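Local coordinates for autoinducer 2-binding protein LsrB (Clostridium saccharobutylicum DSM 13864, PDB 6DSP) that binds the quorum-sensing signal autoinducer-2, held here in its tetrahydroxytetrahydrofuran form between the two lobes of a periplasmic-binding-protein fold, at residues Arg118-Pro127 with Met310-Lys318; Leu134-Arg145 with Ala242-Phe250. All blocks are in the same frame, centred on the assembly; numbering follows the deposited sequence.

Overall arrangement
Running from the N terminus, the chain builds most of the mixed sheet of the first lobe, reaches its strand 120-123, and passes through the turn after it into helix 127-144 of the second lobe. Contact 2 then closes a loop of 96 residues, when strand 246-249, at the border of the four-stranded parallel sheet, comes to lie along that helix. Contact 1 closes the wider loop once the chain has returned to the first lobe and left strand 305-311, so contact 2 is nested within it. Their centres are about 28 Å apart. Gln124 of contact 1 and Phe250 of contact 2 both touch the ligand.

Contact 1 of 2, residues Arg118-Pro127 with Met310-Lys318; sequences RKVMVSQGTP and MPNSVLDPK
Leu315 reaches with its two methyl groups over the side of residues 118-127 that carries Met121 and Ser123. Its CG stands beside the backbone N (chi1 -61°), and from there the branch divides the work. Leu315 CD1 packs against Met121 CG at 3.9 Å, the two side chains crossing at about a right angle, whereas Leu315 CD2 comes to rest 3.5 Å from Ser123 OG and 3.6 Å from the carbonyl O of Gly125. That hydroxyl belongs to an ST turn, in which Ser123 OG accepts an almost straight bond (168°) from Gly125 N and so ties down the bend that follows the strand. Further along, Pro127 sets its CG 3.4 Å from the carbonyl O of Leu315, and the methyl CG2 of Thr126 lies 3.5 Å from the carbonyl O of Val314; these are carbon-to-oxygen contacts of packing.

The polar share falls to Arg118 and Asn312, which approach from opposite directions. The guanidinium grips one atom end-on: Arg118 NH1 at 3.0 Å and Arg118 NH2 at 2.9 Å both donate to Asn312 OD1, which sits at the guanidinium edge, nearly in its plane. The amide is turned 62° against that plane, and both nitrogens reach the oxygen from the same amide face. Asp112 forms a salt bridge with Arg118 NH2, while Asn312 ND2 is hydrogen-bonded to Ser326 OG, so both groups have further partners.

The contact thus packs the turn after strand 305-311 against strand 120-123, beside residues that begin one of the lobe-to-lobe connections of the periplasmic-binding-protein fold, with Gln124 of the ligand pocket at the bend.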
loop_
_atom_site.group_PDB
_atom_site.type_symbol
_atom_site.label_atom_id
_atom_site.label_comp_id
_atom_site.label_asym_id
_atom_site.label_seq_id
_atom_site.Cartn_x
_atom_site.Cartn_y
_atom_site.Cartn_z
ATOM N N ARG A 118 4.117 -4.754 17.290
ATOM C CA ARG A 118 4.048 -5.891 16.378
ATOM C C ARG A 118 5.445 -6.491 16.240
ATOM O O ARG A 118 6.457 -5.830 16.505
ATOM C CB ARG A 118 3.502 -5.465 15.003
ATOM C CG ARG A 118 4.296 -4.284 14.282
ATOM C CD ARG A 118 5.441 -4.838 13.522
ATOM N NE ARG A 118 6.122 -3.778 12.758
ATOM C CZ ARG A 118 7.442 -3.618 12.791
ATOM N NH1 ARG A 118 8.209 -4.414 13.547
ATOM N NH2 ARG A 118 7.982 -2.701 12.026
ATOM N N LYS A 119 5.501 -7.744 15.797
ATOM C CA LYS A 119 6.766 -8.465 15.684
ATOM C C LYS A 119 7.438 -8.233 14.336
ATOM O O LYS A 119 8.534 -7.691 14.278
ATOM C CB LYS A 119 6.603 -9.966 16.014
ATOM C CG LYS A 119 5.970 -10.239 17.401
ATOM C CD LYS A 119 6.463 -9.265 18.467
ATOM C CE LYS A 119 7.925 -9.434 18.797
ATOM N NZ LYS A 119 8.429 -8.410 19.837
ATOM N N VAL A 120 6.783 -8.588 13.257
ATOM C CA VAL A 120 7.339 -8.435 11.925
ATOM C C VAL A 120 6.328 -7.686 11.070
ATOM O O VAL A 120 5.111 -7.919 11.161
ATOM C CB VAL A 120 7.618 -9.811 11.291
ATOM C CG1 VAL A 120 8.014 -9.684 9.815
ATOM C CG2 VAL A 120 8.726 -10.522 12.064
ATOM N N MET A 121 6.833 -6.788 10.239
ATOM C CA MET A 121 6.089 -6.104 9.177
ATOM C C MET A 121 6.567 -6.626 7.823
ATOM O O MET A 121 7.777 -6.686 7.603
ATOM C CB MET A 121 6.406 -4.611 9.266
ATOM C CG MET A 121 6.031 -3.781 8.045
ATOM S SD MET A 121 4.251 -3.651 7.782
ATOM C CE MET A 121 4.308 -2.663 6.300
ATOM N N VAL A 122 5.643 -7.051 6.943
ATOM C CA VAL A 122 5.983 -7.403 5.564
ATOM C C VAL A 122 5.628 -6.242 4.652
ATOM O O VAL A 122 4.448 -5.946 4.400
ATOM C CB VAL A 122 5.335 -8.713 5.096
ATOM C CG1 VAL A 122 5.752 -8.989 3.663
ATOM C CG2 VAL A 122 5.797 -9.851 6.013
ATOM N N SER A 123 6.668 -5.555 4.174
ATOM C CA SER A 123 6.495 -4.306 3.447
ATOM C C SER A 123 6.860 -4.448 1.971
ATOM O O SER A 123 7.861 -5.090 1.616
ATOM C CB SER A 123 7.376 -3.223 4.073
ATOM O OG SER A 123 7.290 -2.021 3.324
ATOM N N GLN A 124 6.094 -3.757 1.129
ATOM C CA GLN A 124 6.305 -3.720 -0.302
ATOM C C GLN A 124 7.528 -2.900 -0.724
ATOM O O GLN A 124 7.918 -2.979 -1.896
ATOM C CB GLN A 124 5.062 -3.149 -1.002
ATOM C CG GLN A 124 4.564 -1.787 -0.480
ATOM C CD GLN A 124 3.514 -1.888 0.621
ATOM O OE1 GLN A 124 3.671 -2.670 1.566
ATOM N NE2 GLN A 124 2.488 -1.059 0.555
ATOM N N GLY A 125 8.137 -2.119 0.163
ATOM C CA GLY A 125 9.349 -1.399 -0.200
ATOM C C GLY A 125 9.625 -0.280 0.771
ATOM O O GLY A 125 8.801 0.062 1.624
ATOM N N THR A 126 10.832 0.292 0.646
ATOM C CA THR A 126 11.139 1.431 1.497
ATOM C C THR A 126 10.393 2.658 0.985
ATOM O O THR A 126 10.042 2.746 -0.207
ATOM C CB THR A 126 12.638 1.714 1.511
ATOM O OG1 THR A 126 13.011 2.191 0.211
ATOM C CG2 THR A 126 13.451 0.447 1.866
ATOM N N PRO A 127 10.175 3.650 1.852
ATOM C CA PRO A 127 9.455 4.837 1.382
ATOM C C PRO A 127 10.244 5.635 0.364
ATOM O O PRO A 127 9.653 6.268 -0.507
ATOM C CB PRO A 127 9.135 5.625 2.665
ATOM C CG PRO A 127 10.038 5.097 3.688
ATOM C CD PRO A 127 10.392 3.665 3.304
ATOM N N MET A 310 14.968 -7.418 8.504
ATOM C CA MET A 310 15.707 -6.164 8.533
ATOM C C MET A 310 15.317 -5.332 9.741
ATOM O O MET A 310 14.224 -5.499 10.293
ATOM C CB MET A 310 15.395 -5.335 7.277
ATOM C CG MET A 310 15.426 -6.146 5.998
ATOM S SD MET A 310 16.986 -6.985 5.729
ATOM C CE MET A 310 18.028 -5.556 5.544
ATOM N N PRO A 311 16.152 -4.390 10.170
ATOM C CA PRO A 311 15.741 -3.492 11.267
ATOM C C PRO A 311 14.582 -2.596 10.861
ATOM O O PRO A 311 14.373 -2.288 9.684
ATOM C CB PRO A 311 17.001 -2.655 11.536
ATOM C CG PRO A 311 17.853 -2.836 10.413
ATOM C CD PRO A 311 17.499 -4.084 9.667
ATOM N N ASN A 312 13.845 -2.143 11.876
ATOM C CA ASN A 312 12.697 -1.271 11.636
ATOM C C ASN A 312 13.093 -0.001 10.886
ATOM O O ASN A 312 12.281 0.561 10.131
ATOM C CB ASN A 312 12.067 -0.893 12.965
ATOM C CG ASN A 312 11.328 -2.054 13.577
ATOM O OD1 ASN A 312 10.754 -2.886 12.871
ATOM N ND2 ASN A 312 11.365 -2.128 14.892
ATOM N N SER A 313 14.329 0.465 11.071
ATOM C CA SER A 313 14.733 1.705 10.441
ATOM C C SER A 313 14.872 1.603 8.917
ATOM O O SER A 313 15.015 2.653 8.279
ATOM C CB SER A 313 16.034 2.201 11.066
ATOM O OG SER A 313 17.051 1.229 10.958
ATOM N N VAL A 314 14.759 0.412 8.302
ATOM C CA VAL A 314 14.670 0.394 6.836
ATOM C C VAL A 314 13.433 1.114 6.325
ATOM O O VAL A 314 13.410 1.556 5.169
ATOM C CB VAL A 314 14.783 -1.035 6.243
ATOM C CG1 VAL A 314 16.056 -1.725 6.683
ATOM C CG2 VAL A 314 13.527 -1.902 6.505
ATOM N N LEU A 315 12.383 1.225 7.144
ATOM C CA LEU A 315 11.182 1.946 6.735
ATOM C C LEU A 315 11.106 3.374 7.284
ATOM O O LEU A 315 10.188 4.117 6.901
ATOM C CB LEU A 315 9.922 1.170 7.152
ATOM C CG LEU A 315 9.746 -0.235 6.538
ATOM C CD1 LEU A 315 8.410 -0.820 6.979
ATOM C CD2 LEU A 315 9.825 -0.214 5.030
ATOM N N ASP A 316 12.006 3.768 8.170
ATOM C CA ASP A 316 11.974 5.085 8.805
ATOM C C ASP A 316 13.312 5.234 9.508
ATOM O O ASP A 316 13.543 4.553 10.488
ATOM C CB ASP A 316 10.834 5.165 9.840
ATOM C CG ASP A 316 10.756 6.537 10.522
ATOM O OD1 ASP A 316 11.708 7.340 10.381
ATOM O OD2 ASP A 316 9.731 6.830 11.171
ATOM N N PRO A 317 14.204 6.105 9.041
ATOM C CA PRO A 317 15.525 6.187 9.661
ATOM C C PRO A 317 15.471 6.600 11.118
ATOM O O PRO A 317 16.449 6.372 11.831
ATOM C CB PRO A 317 16.249 7.233 8.806
ATOM C CG PRO A 317 15.408 7.501 7.666
ATOM C CD PRO A 317 14.039 7.000 7.885
ATOM N N LYS A 318 14.383 7.231 11.567
ATOM C CA LYS A 318 14.244 7.614 12.964
ATOM C C LYS A 318 13.772 6.464 13.854
ATOM O O LYS A 318 13.671 6.665 15.068
ATOM C CB LYS A 318 13.231 8.766 13.118
ATOM C CG LYS A 318 13.377 9.961 12.175
ATOM C CD LYS A 318 14.577 10.807 12.464
ATOM C CE LYS A 318 14.677 12.046 11.543
ATOM N NZ LYS A 318 15.221 11.776 10.156
#

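Contact 2 of 2, residues Leu134-Arg145 with Ala242-Phe250; sequences LVQMGYDSLKER and AKNVTITGF
Leu134, in helix 127-144, lies over the ring of Phe250, where the helix runs back along strand 246-249 in the helix-on-sheet packing of the α/β second lobe of this binding-protein fold. The axes of segments 134-144 and 246-249 are roughly antiparallel, 153° between their directions, and approach to 7.9 Å.

Apolar contacts gather near the ligand. Leu134 CD2 stands over the centre of the Phe250 ring in a CH-pi contact, 3.7 Å from the centroid and 10° from the ring normal, while CD1 touches CE2. Met137, bent at its last torsion, brings CE to 4.1 Å from Phe250 CE1, with the carbonyl O of Gly249 a packing neighbour of the same methyl. Phe250 touches the ligand and meets Trp171 and Trp271 of the pocket edge-to-face. In the middle, Gly138 leaves Thr248 CG2 close to the helix backbone, and Thr246 CG2 presses on Ser141 CB at 3.4 Å, tighter than usual for two carbons.

Water links helix and strand segment at two places. One molecule accepts from Ser141 OG, which also bonds to Arg267, and donates to the carbonyl O of Ile247; another joins Arg145 O and NH1 to the carbonyl O of Lys243.

Direct polar contact gathers round Arg145, just past the helix. Its chain runs straight from CG to NE, the guanidinium has Asn244 O and Val245 CA over one face, and NH2 pairs with Asp218 in a salt bridge. Thr246 OG1, beside its own backbone N at chi1 -63°, is turned to the guanidinium edge, where Arg145 NE donates to it at 2.9 Å, the oxygen lying almost in the guanidinium plane.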
loop_
_atom_site.group_PDB
_atom_site.type_symbol
_atom_site.label_atom_id
_atom_site.label_comp_id
_atom_site.label_asym_id
_atom_site.label_seq_id
_atom_site.Cartn_x
_atom_site.Cartn_y
_atom_site.Cartn_z
ATOM N N LEU A 134 6.909 6.418 -7.682
ATOM C CA LEU A 134 5.734 7.203 -8.074
ATOM C C LEU A 134 6.125 8.386 -8.945
ATOM O O LEU A 134 5.534 8.611 -10.019
ATOM C CB LEU A 134 4.984 7.666 -6.826
ATOM C CG LEU A 134 4.252 6.511 -6.132
ATOM C CD1 LEU A 134 4.039 6.928 -4.698
ATOM C CD2 LEU A 134 2.905 6.206 -6.783
ATOM N N VAL A 135 7.128 9.147 -8.506
ATOM C CA VAL A 135 7.553 10.319 -9.259
ATOM C C VAL A 135 8.107 9.918 -10.620
ATOM O O VAL A 135 7.823 10.578 -11.632
ATOM C CB VAL A 135 8.570 11.135 -8.440
ATOM C CG1 VAL A 135 9.084 12.289 -9.280
ATOM C CG2 VAL A 135 7.930 11.615 -7.128
ATOM N N GLN A 136 8.887 8.822 -10.673
ATOM C CA GLN A 136 9.480 8.391 -11.939
ATOM C C GLN A 136 8.421 7.946 -12.936
ATOM O O GLN A 136 8.533 8.222 -14.136
ATOM C CB GLN A 136 10.482 7.265 -11.696
ATOM C CG GLN A 136 11.172 6.827 -12.981
ATOM C CD GLN A 136 12.120 7.904 -13.502
ATOM O OE1 GLN A 136 12.933 8.452 -12.750
ATOM N NE2 GLN A 136 12.016 8.219 -14.786
ATOM N N MET A 137 7.383 7.237 -12.470
ATOM C CA MET A 137 6.301 6.883 -13.385
ATOM C C MET A 137 5.634 8.125 -13.924
ATOM O O MET A 137 5.325 8.196 -15.117
ATOM C CB MET A 137 5.261 6.036 -12.658
ATOM C CG MET A 137 5.755 4.630 -12.308
ATOM S SD MET A 137 4.456 3.510 -11.739
ATOM C CE MET A 137 3.930 4.325 -10.257
ATOM N N GLY A 138 5.412 9.118 -13.061
ATOM C CA GLY A 138 4.826 10.375 -13.514
ATOM C C GLY A 138 5.705 11.071 -14.532
ATOM O O GLY A 138 5.217 11.535 -15.565
ATOM N N TYR A 139 7.009 11.161 -14.237
ATOM C CA TYR A 139 7.960 11.763 -15.169
ATOM C C TYR A 139 7.879 11.084 -16.540
ATOM O O TYR A 139 7.776 11.742 -17.588
ATOM C CB TYR A 139 9.366 11.613 -14.575
ATOM C CG TYR A 139 10.464 12.192 -15.458
ATOM C CD1 TYR A 139 10.961 11.476 -16.545
ATOM C CD2 TYR A 139 11.002 13.445 -15.205
ATOM C CE1 TYR A 139 11.957 11.986 -17.374
ATOM C CE2 TYR A 139 12.004 13.976 -16.019
ATOM C CZ TYR A 139 12.477 13.243 -17.102
ATOM O OH TYR A 139 13.472 13.761 -17.915
ATOM N N ASP A 140 7.929 9.745 -16.552
ATOM C CA ASP A 140 7.927 9.039 -17.827
ATOM C C ASP A 140 6.645 9.290 -18.618
ATOM O O ASP A 140 6.680 9.515 -19.840
ATOM C CB ASP A 140 8.136 7.554 -17.592
ATOM C CG ASP A 140 9.556 7.248 -17.124
ATOM O OD1 ASP A 140 10.458 8.079 -17.345
ATOM O OD2 ASP A 140 9.794 6.169 -16.574
ATOM N N SER A 141 5.506 9.279 -17.941
ATOM C CA SER A 141 4.243 9.511 -18.644
ATOM C C SER A 141 4.139 10.950 -19.125
ATOM O O SER A 141 3.579 11.207 -20.200
ATOM C CB SER A 141 3.055 9.134 -17.756
ATOM O OG SER A 141 3.033 7.733 -17.564
ATOM N N LEU A 142 4.648 11.911 -18.347
ATOM C CA LEU A 142 4.655 13.310 -18.778
ATOM C C LEU A 142 5.469 13.483 -20.049
ATOM O O LEU A 142 5.024 14.134 -21.003
ATOM C CB LEU A 142 5.228 14.184 -17.654
ATOM C CG LEU A 142 4.276 14.459 -16.478
ATOM C CD1 LEU A 142 5.078 14.943 -15.276
ATOM C CD2 LEU A 142 3.175 15.448 -16.853
ATOM N N LYS A 143 6.661 12.872 -20.087
ATOM C CA LYS A 143 7.473 12.972 -21.292
ATOM C C LYS A 143 6.761 12.349 -22.497
ATOM O O LYS A 143 6.800 12.902 -23.599
ATOM C CB LYS A 143 8.838 12.336 -21.038
ATOM C CG LYS A 143 9.830 12.515 -22.171
ATOM C CD LYS A 143 11.226 12.120 -21.693
ATOM C CE LYS A 143 12.255 12.357 -22.777
ATOM N NZ LYS A 143 12.111 13.746 -23.315
ATOM N N GLU A 144 6.019 11.252 -22.280
ATOM C CA GLU A 144 5.352 10.568 -23.382
ATOM C C GLU A 144 4.160 11.332 -23.924
ATOM O O GLU A 144 3.767 11.084 -25.075
ATOM C CB GLU A 144 4.948 9.162 -22.955
ATOM C CG GLU A 144 6.179 8.287 -22.806
ATOM C CD GLU A 144 5.959 7.064 -21.958
ATOM O OE1 GLU A 144 4.846 6.875 -21.437
ATOM O OE2 GLU A 144 6.934 6.291 -21.796
ATOM N N ARG A 145 3.596 12.270 -23.165
ATOM C CA ARG A 145 2.540 13.122 -23.702
ATOM C C ARG A 145 3.069 14.457 -24.206
ATOM O O ARG A 145 2.288 15.363 -24.477
ATOM C CB ARG A 145 1.353 13.284 -22.749
ATOM C CG ARG A 145 1.605 14.123 -21.504
ATOM C CD ARG A 145 0.281 14.447 -20.806
ATOM N NE ARG A 145 0.383 15.220 -19.559
ATOM C CZ ARG A 145 0.304 16.549 -19.482
ATOM N NH1 ARG A 145 0.172 17.283 -20.579
ATOM N NH2 ARG A 145 0.368 17.159 -18.300
ATOM N N ALA A 242 -5.026 10.391 -21.438
ATOM C CA ALA A 242 -3.631 10.540 -21.047
ATOM C C ALA A 242 -2.933 11.663 -21.815
ATOM O O ALA A 242 -1.895 12.154 -21.360
ATOM C CB ALA A 242 -2.899 9.228 -21.312
ATOM N N LYS A 243 -3.484 12.105 -22.948
ATOM C CA LYS A 243 -2.869 13.221 -23.652
ATOM C C LYS A 243 -3.155 14.558 -22.982
ATOM O O LYS A 243 -2.424 15.531 -23.230
ATOM C CB LYS A 243 -3.325 13.211 -25.118
ATOM C CG LYS A 243 -2.756 12.012 -25.856
ATOM C CD LYS A 243 -1.225 11.980 -25.690
ATOM C CE LYS A 243 -0.518 11.171 -26.758
ATOM N NZ LYS A 243 0.929 11.083 -26.441
ATOM N N ASN A 244 -4.215 14.645 -22.168
ATOM C CA ASN A 244 -4.591 15.885 -21.495
ATOM C C ASN A 244 -3.927 16.041 -20.144
ATOM O O ASN A 244 -3.532 17.153 -19.788
ATOM C CB ASN A 244 -6.101 15.917 -21.240
ATOM C CG ASN A 244 -6.903 15.880 -22.523
ATOM O OD1 ASN A 244 -7.588 14.907 -22.804
ATOM N ND2 ASN A 244 -6.851 16.957 -23.282
ATOM N N VAL A 245 -3.814 14.953 -19.384
ATOM C CA VAL A 245 -3.357 15.018 -18.002
ATOM C C VAL A 245 -2.695 13.691 -17.675
ATOM O O VAL A 245 -3.080 12.641 -18.211
ATOM C CB VAL A 245 -4.535 15.308 -17.045
ATOM C CG1 VAL A 245 -5.581 14.162 -17.082
ATOM C CG2 VAL A 245 -4.032 15.533 -15.626
ATOM N N THR A 246 -1.679 13.735 -16.813
ATOM C CA THR A 246 -0.984 12.518 -16.440
ATOM C C THR A 246 -1.424 12.074 -15.055
ATOM O O THR A 246 -1.281 12.812 -14.083
ATOM C CB THR A 246 0.534 12.688 -16.479
ATOM O OG1 THR A 246 0.935 12.984 -17.841
ATOM C CG2 THR A 246 1.242 11.437 -15.964
ATOM N N ILE A 247 -1.959 10.857 -14.976
ATOM C CA ILE A 247 -2.390 10.237 -13.731
ATOM C C ILE A 247 -1.548 8.989 -13.546
ATOM O O ILE A 247 -1.419 8.188 -14.476
ATOM C CB ILE A 247 -3.884 9.878 -13.808
ATOM C CG1 ILE A 247 -4.732 11.153 -13.886
ATOM C CG2 ILE A 247 -4.286 9.011 -12.589
ATOM C CD1 ILE A 247 -6.111 10.936 -14.466
ATOM N N THR A 248 -0.981 8.822 -12.353
ATOM C CA THR A 248 -0.290 7.577 -12.050
ATOM C C THR A 248 -0.526 7.272 -10.586
ATOM O O THR A 248 -1.189 8.042 -9.885
ATOM C CB THR A 248 1.207 7.642 -12.400
ATOM O OG1 THR A 248 1.747 6.317 -12.401
ATOM C CG2 THR A 248 1.983 8.548 -11.447
ATOM N N GLY A 249 -0.010 6.140 -10.119
ATOM C CA GLY A 249 -0.280 5.740 -8.754
ATOM C C GLY A 249 -0.097 4.252 -8.598
ATOM O O GLY A 249 0.576 3.608 -9.403
ATOM N N PHE A 250 -0.689 3.726 -7.522
ATOM C CA PHE A 250 -0.589 2.309 -7.197
ATOM C C PHE A 250 -1.971 1.654 -7.205
ATOM O O PHE A 250 -2.883 2.121 -6.496
ATOM C CB PHE A 250 0.007 2.119 -5.800
ATOM C CG PHE A 250 1.481 2.477 -5.680
ATOM C CD1 PHE A 250 2.400 2.271 -6.743
ATOM C CD2 PHE A 250 1.960 2.969 -4.470
ATOM C CE1 PHE A 250 3.753 2.569 -6.568
ATOM C CE2 PHE A 250 3.315 3.257 -4.288
ATOM C CZ PHE A 250 4.210 3.057 -5.343
HETATM O O HOH W 1 0.480 7.383 -16.476
HETATM O O HOH W 2 0.049 16.714 -23.396
#